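PDB 2WBT: B-129, which binds two zinc ions through a pair of C2H2-type zinc fingers, probably acts as a DNA-binding protein, and is essential for virus function. Local coordinates for residues A[27-30]-A[31-35]; A[91-95]-A[96-100]; A[101-104]-A[105-108]; A[110-113]-A[114-117]. All coordinates share one frame; numbering follows the deposited sequence. Where two conformers were deposited one is given.

Interactions 2, 3 and 4 lie in the paired zinc fingers, and interaction 1 lies on the other side of the chain's centre, about 43 Å from interaction 2 between centres. Interaction 2 supplies His93 and Glu98 to the zinc of the first finger. Interaction 3 supplies Cys103 and Cys106 to the zinc of the second. The side chain of Glu98 is about 13 Å from that second zinc. Interaction 4 starts the helix of the second finger, and Thr113 joins it to interaction 2 through a probable hydrogen bond from OG1 to Glu98 O. Interactions 3 and 4 have centres about 10 Å apart and meet where Lys101 packs on Phe110 and Thr113.

Interaction 1: residues A[27-30]-A[31-35]; sequences EELK and RYHQL
Glu27 and Arg31 pair across one turn at the end of a short alpha helix, 26-32, where His33 is the first residue to leave helical geometry. Their side chains run side by side and point the same way. Glu27 OE1 lies 3.3 Å from Arg31 NH2, well out of the guanidinium plane. This is a salt bridge of charge alone, with no N-H aimed at the oxygen. In the backbone, Arg31 N donates to Glu27 O in a regular i to i+4 bond. Tyr32 N makes weak bonds to Glu28 O and Leu29 O.

Within the turn, Leu29 CD1 touches His33 ND1 at 3.9 Å. Other packing reaches beyond it. Tyr32 touches Lys40 and Ile43 of helix 37-52, and also Ile20 of the second subunit. Glu27, Glu28 and Arg31 pack on His52 of that subunit. The short helix is therefore part of the contact between the two chains.

At the helix end, Leu29 O accepts two further, well-angled bonds. His33 N reaches it at 3.3 Å. The imidazole has CG beside its own backbone N (chi1 -68°), which places the ring so that ND1 can reach the same oxygen. The two donors approach from opposite faces of the carbonyl plane. The His33 ND1 to Leu29 O bond is 3.2 Å long and nearly straight at 170°, with the oxygen in the ring plane.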
loop_
_atom_site.group_PDB
_atom_site.type_symbol
_atom_site.label_atom_id
_atom_site.label_comp_id
_atom_site.label_asym_id
_atom_site.label_seq_id
_atom_site.Cartn_x
_atom_site.Cartn_y
_atom_site.Cartn_z
ATOM N N GLU A 27 -17.161 -13.604 14.009
ATOM C CA GLU A 27 -16.880 -14.204 12.700
ATOM C C GLU A 27 -15.435 -13.968 12.264
ATOM O O GLU A 27 -14.759 -14.889 11.804
ATOM C CB GLU A 27 -17.829 -13.651 11.632
ATOM C CG GLU A 27 -17.866 -14.486 10.351
ATOM C CD GLU A 27 -18.389 -13.715 9.152
ATOM O OE1 GLU A 27 -17.805 -12.663 8.815
ATOM O OE2 GLU A 27 -19.378 -14.169 8.537
ATOM N N GLU A 28 -14.977 -12.730 12.415
ATOM C CA GLU A 28 -13.639 -12.323 11.971
ATOM C C GLU A 28 -12.544 -12.620 13.012
ATOM O O GLU A 28 -11.368 -12.734 12.660
ATOM C CB GLU A 28 -13.642 -10.843 11.573
ATOM C CG GLU A 28 -13.983 -9.890 12.698
ATOM C CD GLU A 28 -14.597 -8.580 12.223
ATOM O OE1 GLU A 28 -14.254 -8.117 11.116
ATOM O OE2 GLU A 28 -15.417 -8.005 12.971
ATOM N N LEU A 29 -12.937 -12.735 14.281
ATOM C CA LEU A 29 -12.042 -13.207 15.353
ATOM C C LEU A 29 -11.515 -14.604 15.044
ATOM O O LEU A 29 -10.310 -14.852 15.093
ATOM C CB LEU A 29 -12.788 -13.230 16.696
ATOM C CG LEU A 29 -12.202 -14.030 17.865
ATOM C CD1 LEU A 29 -10.761 -13.629 18.139
ATOM C CD2 LEU A 29 -13.056 -13.843 19.110
ATOM N N LYS A 30 -12.440 -15.509 14.742
ATOM C CA LYS A 30 -12.105 -16.884 14.369
ATOM C C LYS A 30 -11.395 -16.923 13.017
ATOM O O LYS A 30 -10.458 -17.698 12.824
ATOM C CB LYS A 30 -13.369 -17.746 14.318
ATOM C CG LYS A 30 -14.064 -17.900 15.664
ATOM C CD LYS A 30 -15.399 -18.622 15.537
ATOM C CE LYS A 30 -15.219 -20.123 15.368
ATOM N NZ LYS A 30 -16.518 -20.817 15.144
ATOM N N ARG A 31 -11.853 -16.082 12.094
ATOM C CA ARG A 31 -11.247 -15.961 10.765
ATOM C C ARG A 31 -9.830 -15.378 10.822
ATOM O O ARG A 31 -9.026 -15.622 9.922
ATOM C CB ARG A 31 -12.133 -15.106 9.850
ATOM C CG ARG A 31 -11.816 -15.230 8.365
ATOM C CD ARG A 31 -12.704 -14.334 7.504
ATOM N NE ARG A 31 -14.115 -14.725 7.539
ATOM C CZ ARG A 31 -15.031 -14.374 6.634
ATOM N NH1 ARG A 31 -14.706 -13.624 5.583
ATOM N NH2 ARG A 31 -16.285 -14.789 6.774
ATOM N N TYR A 32 -9.529 -14.613 11.873
ATOM C CA TYR A 32 -8.176 -14.088 12.078
ATOM C C TYR A 32 -7.219 -15.185 12.547
ATOM O O TYR A 32 -6.104 -15.299 12.039
ATOM C CB TYR A 32 -8.165 -12.930 13.078
ATOM C CG TYR A 32 -6.763 -12.451 13.393
ATOM C CD1 TYR A 32 -6.049 -12.984 14.464
ATOM C CD2 TYR A 32 -6.139 -11.491 12.603
ATOM C CE1 TYR A 32 -4.758 -12.564 14.749
ATOM C CE2 TYR A 32 -4.847 -11.062 12.881
ATOM C CZ TYR A 32 -4.163 -11.602 13.955
ATOM O OH TYR A 32 -2.884 -11.179 14.236
ATOM N N HIS A 33 -7.656 -15.981 13.522
ATOM C CA HIS A 33 -6.872 -17.132 13.991
ATOM C C HIS A 33 -7.028 -18.351 13.064
ATOM O O HIS A 33 -6.701 -19.477 13.443
ATOM C CB HIS A 33 -7.238 -17.486 15.439
ATOM C CG HIS A 33 -6.807 -16.457 16.437
ATOM N ND1 HIS A 33 -7.566 -15.344 16.733
ATOM C CD2 HIS A 33 -5.695 -16.366 17.206
ATOM C CE1 HIS A 33 -6.942 -14.615 17.640
ATOM N NE2 HIS A 33 -5.803 -15.213 17.944
ATOM N N GLN A 34 -7.536 -18.107 11.856
ATOM C CA GLN A 34 -7.532 -19.083 10.769
ATOM C C GLN A 34 -6.511 -18.686 9.696
ATOM O O GLN A 34 -6.275 -19.439 8.749
ATOM C CB GLN A 34 -8.930 -19.177 10.152
ATOM C CG GLN A 34 -9.323 -20.570 9.690
ATOM C CD GLN A 34 -10.814 -20.697 9.440
ATOM O OE1 GLN A 34 -11.481 -21.555 10.017
ATOM N NE2 GLN A 34 -11.346 -19.829 8.587
ATOM N N LEU A 35 -5.918 -17.503 9.851
ATOM C CA LEU A 35 -4.877 -17.026 8.947
ATOM C C LEU A 35 -3.576 -17.765 9.233
ATOM O O LEU A 35 -3.336 -18.198 10.362
ATOM C CB LEU A 35 -4.652 -15.520 9.122
ATOM C CG LEU A 35 -5.861 -14.598 8.936
ATOM C CD1 LEU A 35 -5.528 -13.182 9.384
ATOM C CD2 LEU A 35 -6.329 -14.609 7.489
#

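Interaction 2: residues A[91-95]-A[96-100]; sequences KQHIR and YTEHT. With ZN (zinc ion), chain C.
His93 and Glu98 bind the same zinc, His93 through NE2 at 2.3 Å and Glu98 through OE1 at 2.2 Å. Cys77 and Cys80 complete the site. NE2 and OE1 lie close because they share the metal, and they make no hydrogen bond to each other. The Glu98 chain is bent at chi2 (46°), which brings its carboxylate round to the metal, and the imidazole and carboxylate planes are 77° apart. Glu98 CB sits off-centre over the His93 ring in a CH-pi contact.

The backbone acceptors are those of a helix running out. Gln92 O takes Tyr96 N at 3.0 Å. His93 O takes two donors: Thr97 N at 2.7 Å and, more weakly, Glu98 N. Glu98 O is satisfied by Thr113 OG1, at the start of the second finger's helix.

Arg95 and Tyr96 lie alongside each other. The guanidinium and ring planes are 6° apart, and Arg95 CG stands 3.7 Å from the ring centroid, over the face. Arg95 NE and Tyr96 OH are near, but poorly angled for a bond.

A glutamate thus holds the place of the second histidine of a C2H2 finger. Its carboxylate probably makes this zinc site more negative than a Cys2His2 site.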
loop_
_atom_site.group_PDB
_atom_site.type_symbol
_atom_site.label_atom_id
_atom_site.label_comp_id
_atom_site.label_asym_id
_atom_site.label_seq_id
_atom_site.Cartn_x
_atom_site.Cartn_y
_atom_site.Cartn_z
ATOM N N LYS A 91 -6.226 4.452 -22.919
ATOM C CA LYS A 91 -5.564 5.689 -23.350
ATOM C C LYS A 91 -6.427 6.544 -24.279
ATOM O O LYS A 91 -6.091 7.701 -24.532
ATOM C CB LYS A 91 -4.183 5.422 -23.958
ATOM C CG LYS A 91 -4.158 4.676 -25.278
ATOM C CD LYS A 91 -2.724 4.329 -25.658
ATOM C CE LYS A 91 -2.175 3.172 -24.826
ATOM N NZ LYS A 91 -0.716 2.970 -25.050
ATOM N N GLN A 92 -7.524 5.987 -24.789
ATOM C CA GLN A 92 -8.562 6.817 -25.405
ATOM C C GLN A 92 -9.216 7.664 -24.317
ATOM O O GLN A 92 -9.529 8.836 -24.526
ATOM C CB GLN A 92 -9.625 5.975 -26.115
ATOM C CG GLN A 92 -10.815 6.802 -26.607
ATOM C CD GLN A 92 -11.770 6.008 -27.465
ATOM O OE1 GLN A 92 -12.910 5.748 -27.067
ATOM N NE2 GLN A 92 -11.317 5.617 -28.656
ATOM N N HIS A 93 -9.415 7.050 -23.154
ATOM C CA HIS A 93 -10.001 7.734 -21.995
ATOM C C HIS A 93 -9.071 8.810 -21.462
ATOM O O HIS A 93 -9.506 9.925 -21.176
ATOM C CB HIS A 93 -10.321 6.739 -20.875
ATOM C CG HIS A 93 -10.495 7.368 -19.519
ATOM N ND1 HIS A 93 -11.670 7.967 -19.117
ATOM C CD2 HIS A 93 -9.650 7.458 -18.463
ATOM C CE1 HIS A 93 -11.538 8.410 -17.879
ATOM N NE2 HIS A 93 -10.321 8.114 -17.458
ATOM N N ILE A 94 -7.797 8.462 -21.311
ATOM C CA ILE A 94 -6.804 9.402 -20.793
ATOM C C ILE A 94 -6.599 10.571 -21.751
ATOM O O ILE A 94 -6.518 11.723 -21.321
ATOM C CB ILE A 94 -5.455 8.705 -20.514
ATOM C CG1 ILE A 94 -5.540 7.898 -19.218
ATOM C CG2 ILE A 94 -4.327 9.723 -20.400
ATOM C CD1 ILE A 94 -4.327 7.030 -18.958
ATOM N N ARG A 95 -6.526 10.271 -23.044
ATOM C CA ARG A 95 -6.311 11.303 -24.057
ATOM C C ARG A 95 -7.503 12.251 -24.207
ATOM O O ARG A 95 -7.316 13.466 -24.300
ATOM C CB ARG A 95 -5.976 10.676 -25.412
ATOM C CG ARG A 95 -5.782 11.701 -26.514
ATOM C CD ARG A 95 -5.049 11.128 -27.702
ATOM N NE ARG A 95 -4.899 12.124 -28.760
ATOM C CZ ARG A 95 -4.268 11.914 -29.914
ATOM N NH1 ARG A 95 -3.715 10.735 -30.181
ATOM N NH2 ARG A 95 -4.191 12.893 -30.809
ATOM N N TYR A 96 -8.717 11.702 -24.227
ATOM C CA TYR A 96 -9.914 12.490 -24.560
ATOM C C TYR A 96 -10.907 12.729 -23.414
ATOM O O TYR A 96 -11.650 13.712 -23.450
ATOM C CB TYR A 96 -10.652 11.844 -25.735
ATOM C CG TYR A 96 -9.849 11.812 -27.016
ATOM C CD1 TYR A 96 -9.774 12.931 -27.841
ATOM C CD2 TYR A 96 -9.163 10.664 -27.403
ATOM C CE1 TYR A 96 -9.036 12.907 -29.019
ATOM C CE2 TYR A 96 -8.423 10.629 -28.578
ATOM C CZ TYR A 96 -8.363 11.754 -29.381
ATOM O OH TYR A 96 -7.632 11.725 -30.546
ATOM N N THR A 97 -10.922 11.855 -22.410
ATOM C CA THR A 97 -12.007 11.846 -21.412
ATOM C C THR A 97 -11.603 12.193 -19.966
ATOM O O THR A 97 -12.454 12.610 -19.178
ATOM C CB THR A 97 -12.734 10.479 -21.416
ATOM O OG1 THR A 97 -13.054 10.105 -22.763
ATOM C CG2 THR A 97 -14.019 10.538 -20.596
ATOM N N GLU A 98 -10.327 12.034 -19.620
ATOM C CA GLU A 98 -9.868 12.283 -18.248
ATOM C C GLU A 98 -9.474 13.752 -18.055
ATOM O O GLU A 98 -8.477 14.207 -18.618
ATOM C CB GLU A 98 -8.693 11.358 -17.903
ATOM C CG GLU A 98 -8.134 11.530 -16.492
ATOM C CD GLU A 98 -9.219 11.590 -15.432
ATOM O OE1 GLU A 98 -9.865 10.545 -15.176
ATOM O OE2 GLU A 98 -9.428 12.681 -14.861
ATOM N N HIS A 99 -10.254 14.479 -17.252
ATOM C CA HIS A 99 -10.073 15.931 -17.077
ATOM C C HIS A 99 -9.727 16.394 -15.655
ATOM O O HIS A 99 -9.691 17.600 -15.400
ATOM C CB HIS A 99 -11.331 16.677 -17.534
ATOM C CG HIS A 99 -11.705 16.414 -18.958
ATOM N ND1 HIS A 99 -10.870 16.707 -20.014
ATOM C CD2 HIS A 99 -12.831 15.896 -19.501
ATOM C CE1 HIS A 99 -11.462 16.373 -21.146
ATOM N NE2 HIS A 99 -12.654 15.879 -20.863
ATOM N N THR A 100 -9.470 15.469 -14.733
ATOM C CA THR A 100 -9.160 15.855 -13.348
ATOM C C THR A 100 -7.784 16.516 -13.233
ATOM O O THR A 100 -6.806 16.040 -13.812
ATOM C CB THR A 100 -9.222 14.662 -12.371
ATOM O OG1 THR A 100 -9.139 15.142 -11.022
ATOM C CG2 THR A 100 -8.082 13.697 -12.621
HETATM ZN ZN ZN C . -9.431 8.440 -15.345
#

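Interaction 3: residues A[101-104]-A[105-108]; sequences KVCP and VCKK. With ZN (zinc ion), chain D.
Cys103 SG and Cys106 SG reach one zinc with different first torsions. In Cys103 the sulfur points away from the backbone N (chi1 170°). In Cys106 it sits between the backbone N and the carbonyl carbon (chi1 80°). Cys103 SG binds the zinc at 2.3 Å. Cys106 SG binds the zinc at 2.1 Å. Cys103 SG and Cys106 SG are 4.0 Å apart, spanned by the ion.

The chain turns back on itself between them, and backbone bonds hold the turn. Lys107 N donates to Cys103 O at 2.9 Å. Lys107 has a left-handed backbone conformation (phi 75°), which swings the chain round so that Lys108 returns beside Cys103. Cys103 N then donates to Lys108 O at 3.2 Å.

The sulfurs also accept from amides. Val105 N points at Cys103 SG from 3.5 Å, and Cys106 N adds a weak bond to the same sulfur. Lys108 N makes a weak bond to Cys106 SG. Such N-H groups probably offset part of the negative charge of zinc-bound thiolates.

Apolar groups pack round the turn. Val102 CG1 rests on Lys107 CA at 3.6 Å. Pro104 CG meets Val105 CG2, and both residues touch Tyr62 of helix 60-72. Cys103 packs on Val120 of helix 113-122.

His119 and His124 complete the four-ligand zinc site. The turn with its N-H to sulfur bonds is the CxxC zinc knuckle of the second C2H2 finger.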
loop_
_atom_site.group_PDB
_atom_site.type_symbol
_atom_site.label_atom_id
_atom_site.label_comp_id
_atom_site.label_asym_id
_atom_site.label_seq_id
_atom_site.Cartn_x
_atom_site.Cartn_y
_atom_site.Cartn_z
ATOM N N LYS A 101 -7.724 17.614 -12.482
ATOM C CA LYS A 101 -6.466 18.321 -12.225
ATOM C C LYS A 101 -5.897 17.998 -10.846
ATOM O O LYS A 101 -4.761 18.355 -10.554
ATOM C CB LYS A 101 -6.663 19.836 -12.327
ATOM C CG LYS A 101 -7.390 20.309 -13.573
ATOM C CD LYS A 101 -6.537 20.163 -14.821
ATOM C CE LYS A 101 -7.300 20.597 -16.063
ATOM N NZ LYS A 101 -8.485 19.741 -16.337
ATOM N N VAL A 102 -6.687 17.342 -9.999
ATOM C CA VAL A 102 -6.254 17.013 -8.641
ATOM C C VAL A 102 -5.755 15.575 -8.576
ATOM O O VAL A 102 -6.357 14.670 -9.160
ATOM C CB VAL A 102 -7.394 17.186 -7.615
ATOM C CG1 VAL A 102 -6.839 17.155 -6.201
ATOM C CG2 VAL A 102 -8.146 18.487 -7.859
ATOM N N CYS A 103 -4.653 15.379 -7.861
ATOM C CA CYS A 103 -4.107 14.042 -7.644
ATOM C C CYS A 103 -4.946 13.305 -6.599
ATOM O O CYS A 103 -5.075 13.794 -5.469
ATOM C CB CYS A 103 -2.641 14.121 -7.207
ATOM S SG CYS A 103 -1.950 12.545 -6.634
ATOM N N PRO A 104 -5.498 12.118 -6.965
ATOM C CA PRO A 104 -6.411 11.388 -6.074
ATOM C C PRO A 104 -5.761 10.975 -4.752
ATOM O O PRO A 104 -6.461 10.614 -3.805
ATOM C CB PRO A 104 -6.774 10.140 -6.892
ATOM C CG PRO A 104 -5.654 9.972 -7.838
ATOM C CD PRO A 104 -5.265 11.362 -8.211
ATOM N N VAL A 105 -4.433 11.040 -4.704
ATOM C CA VAL A 105 -3.654 10.599 -3.555
ATOM C C VAL A 105 -3.338 11.749 -2.594
ATOM O O VAL A 105 -3.734 11.714 -1.430
ATOM C CB VAL A 105 -2.331 9.940 -4.011
ATOM C CG1 VAL A 105 -1.622 9.293 -2.830
ATOM C CG2 VAL A 105 -2.595 8.908 -5.103
ATOM N N CYS A 106 -2.632 12.763 -3.090
ATOM C CA CYS A 106 -2.124 13.863 -2.247
ATOM C C CYS A 106 -2.929 15.162 -2.318
ATOM O O CYS A 106 -2.739 16.047 -1.485
ATOM C CB CYS A 106 -0.662 14.157 -2.575
ATOM S SG CYS A 106 -0.419 15.154 -4.054
ATOM N N LYS A 107 -3.800 15.286 -3.317
ATOM C CA LYS A 107 -4.713 16.435 -3.429
ATOM C C LYS A 107 -4.048 17.730 -3.896
ATOM O O LYS A 107 -4.572 18.824 -3.665
ATOM C CB LYS A 107 -5.450 16.674 -2.105
ATOM C CG LYS A 107 -6.263 15.487 -1.659
ATOM C CD LYS A 107 -7.530 15.373 -2.484
ATOM C CE LYS A 107 -8.052 13.954 -2.516
ATOM N NZ LYS A 107 -9.513 13.911 -2.800
ATOM N N LYS A 108 -2.915 17.583 -4.571
ATOM C CA LYS A 108 -2.188 18.700 -5.151
ATOM C C LYS A 108 -2.780 19.021 -6.523
ATOM O O LYS A 108 -3.201 18.111 -7.240
ATOM C CB LYS A 108 -0.717 18.327 -5.282
ATOM C CG LYS A 108 0.176 19.451 -5.724
ATOM C CD LYS A 108 1.559 18.940 -6.034
ATOM C CE LYS A 108 2.234 19.859 -6.982
ATOM N NZ LYS A 108 3.661 19.464 -7.203
HETATM ZN ZN ZN D . -0.322 13.473 -5.362
#

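Interaction 4: residues A[110-113]-A[114-117]; sequences FTST and DSAL
Ser112 and Ser115 meet through their hydroxyls at the start of helix 113-122, where Ser112 is the N-cap. Ser115 OG donates to Ser112 OG at 2.7 Å. Ser115 N also donates to Ser112 OG, at 3.2 Å and 146°. Ser112 OG is turned to that amide, lying between the backbone N and carbonyl carbon of its own residue (chi1 57°). One oxygen thus accepts both the side-chain and the backbone donor of Ser115. The cap gives Ser115 N, a first-turn amide with no i-4 helical carbonyl to bond, a side-chain acceptor.

The backbone carries on from the cap. Ala116 N donates to Ser112 O at 3.2 Å, and Ser115 N adds a weak bond to the same oxygen. Leu117 N donates to Thr113 O at 2.9 Å. Thr113 also ties this helix start to the end of the first finger. Leu117 packs on Leu79 of the first finger.

Phe110 lies over the first turn. Its CB meets Ser115 CB at 3.9 Å. One ring face covers Ser115 O and Ala116 CA, and its ring also meets that of zinc ligand His119, with planes at about 45°. Phe110 thereby joins the loop before the helix to the metal-binding side of the C2H2 finger. Ala116 CA makes a CH-pi contact 4.1 Å from the Phe110 ring centroid, while Ala116 CB touches Phe110 CD1 at 3.8 Å.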
loop_
_atom_site.group_PDB
_atom_site.type_symbol
_atom_site.label_atom_id
_atom_site.label_comp_id
_atom_site.label_asym_id
_atom_site.label_seq_id
_atom_site.Cartn_x
_atom_site.Cartn_y
_atom_site.Cartn_z
ATOM N N PHE A 110 -3.038 21.109 -10.478
ATOM C CA PHE A 110 -2.205 21.317 -11.672
ATOM C C PHE A 110 -2.898 22.090 -12.797
ATOM O O PHE A 110 -4.113 22.287 -12.785
ATOM C CB PHE A 110 -1.726 19.967 -12.213
ATOM C CG PHE A 110 -0.982 19.148 -11.203
ATOM C CD1 PHE A 110 -1.656 18.250 -10.389
ATOM C CD2 PHE A 110 0.386 19.293 -11.047
ATOM C CE1 PHE A 110 -0.979 17.502 -9.444
ATOM C CE2 PHE A 110 1.072 18.545 -10.105
ATOM C CZ PHE A 110 0.384 17.652 -9.301
ATOM N N THR A 111 -2.089 22.522 -13.763
ATOM C CA THR A 111 -2.568 23.215 -14.960
ATOM C C THR A 111 -3.323 22.255 -15.870
ATOM O O THR A 111 -4.459 22.521 -16.273
ATOM C CB THR A 111 -1.389 23.807 -15.764
ATOM O OG1 THR A 111 -0.627 24.684 -14.927
ATOM C CG2 THR A 111 -1.892 24.579 -16.979
ATOM N N SER A 112 -2.667 21.143 -16.185
ATOM C CA SER A 112 -3.201 20.125 -17.083
ATOM C C SER A 112 -3.355 18.802 -16.342
ATOM O O SER A 112 -2.714 18.580 -15.313
ATOM C CB SER A 112 -2.263 19.943 -18.277
ATOM O OG SER A 112 -0.955 19.599 -17.854
ATOM N N THR A 113 -4.201 17.924 -16.872
ATOM C CA THR A 113 -4.369 16.582 -16.307
ATOM C C THR A 113 -3.159 15.702 -16.644
ATOM O O THR A 113 -2.912 14.699 -15.973
ATOM C CB THR A 113 -5.675 15.899 -16.780
ATOM O OG1 THR A 113 -5.498 15.348 -18.092
ATOM C CG2 THR A 113 -6.826 16.889 -16.796
ATOM N N ASP A 114 -2.415 16.081 -17.684
ATOM C CA ASP A 114 -1.142 15.430 -18.013
ATOM C C ASP A 114 -0.070 15.727 -16.957
ATOM O O ASP A 114 0.772 14.875 -16.673
ATOM C CB ASP A 114 -0.652 15.859 -19.400
ATOM C CG ASP A 114 -1.395 15.161 -20.526
ATOM O OD1 ASP A 114 -2.018 15.860 -21.355
ATOM O OD2 ASP A 114 -1.362 13.913 -20.581
ATOM N N SER A 115 -0.100 16.933 -16.390
ATOM C CA SER A 115 0.775 17.282 -15.265
ATOM C C SER A 115 0.359 16.519 -14.007
ATOM O O SER A 115 1.202 16.145 -13.190
ATOM C CB SER A 115 0.741 18.786 -14.990
ATOM O OG SER A 115 1.087 19.526 -16.146
ATOM N N ALA A 116 -0.946 16.303 -13.859
ATOM C CA ALA A 116 -1.485 15.463 -12.789
ATOM C C ALA A 116 -1.038 14.007 -12.950
ATOM O O ALA A 116 -0.758 13.328 -11.962
ATOM C CB ALA A 116 -3.004 15.548 -12.761
ATOM N N LEU A 117 -0.979 13.537 -14.197
ATOM C CA LEU A 117 -0.504 12.179 -14.501
ATOM C C LEU A 117 0.964 11.986 -14.136
ATOM O O LEU A 117 1.310 11.050 -13.412
ATOM C CB LEU A 117 -0.697 11.838 -15.986
ATOM C CG LEU A 117 -2.070 11.346 -16.450
ATOM C CD1 LEU A 117 -2.012 10.929 -17.912
ATOM C CD2 LEU A 117 -2.586 10.199 -15.587
#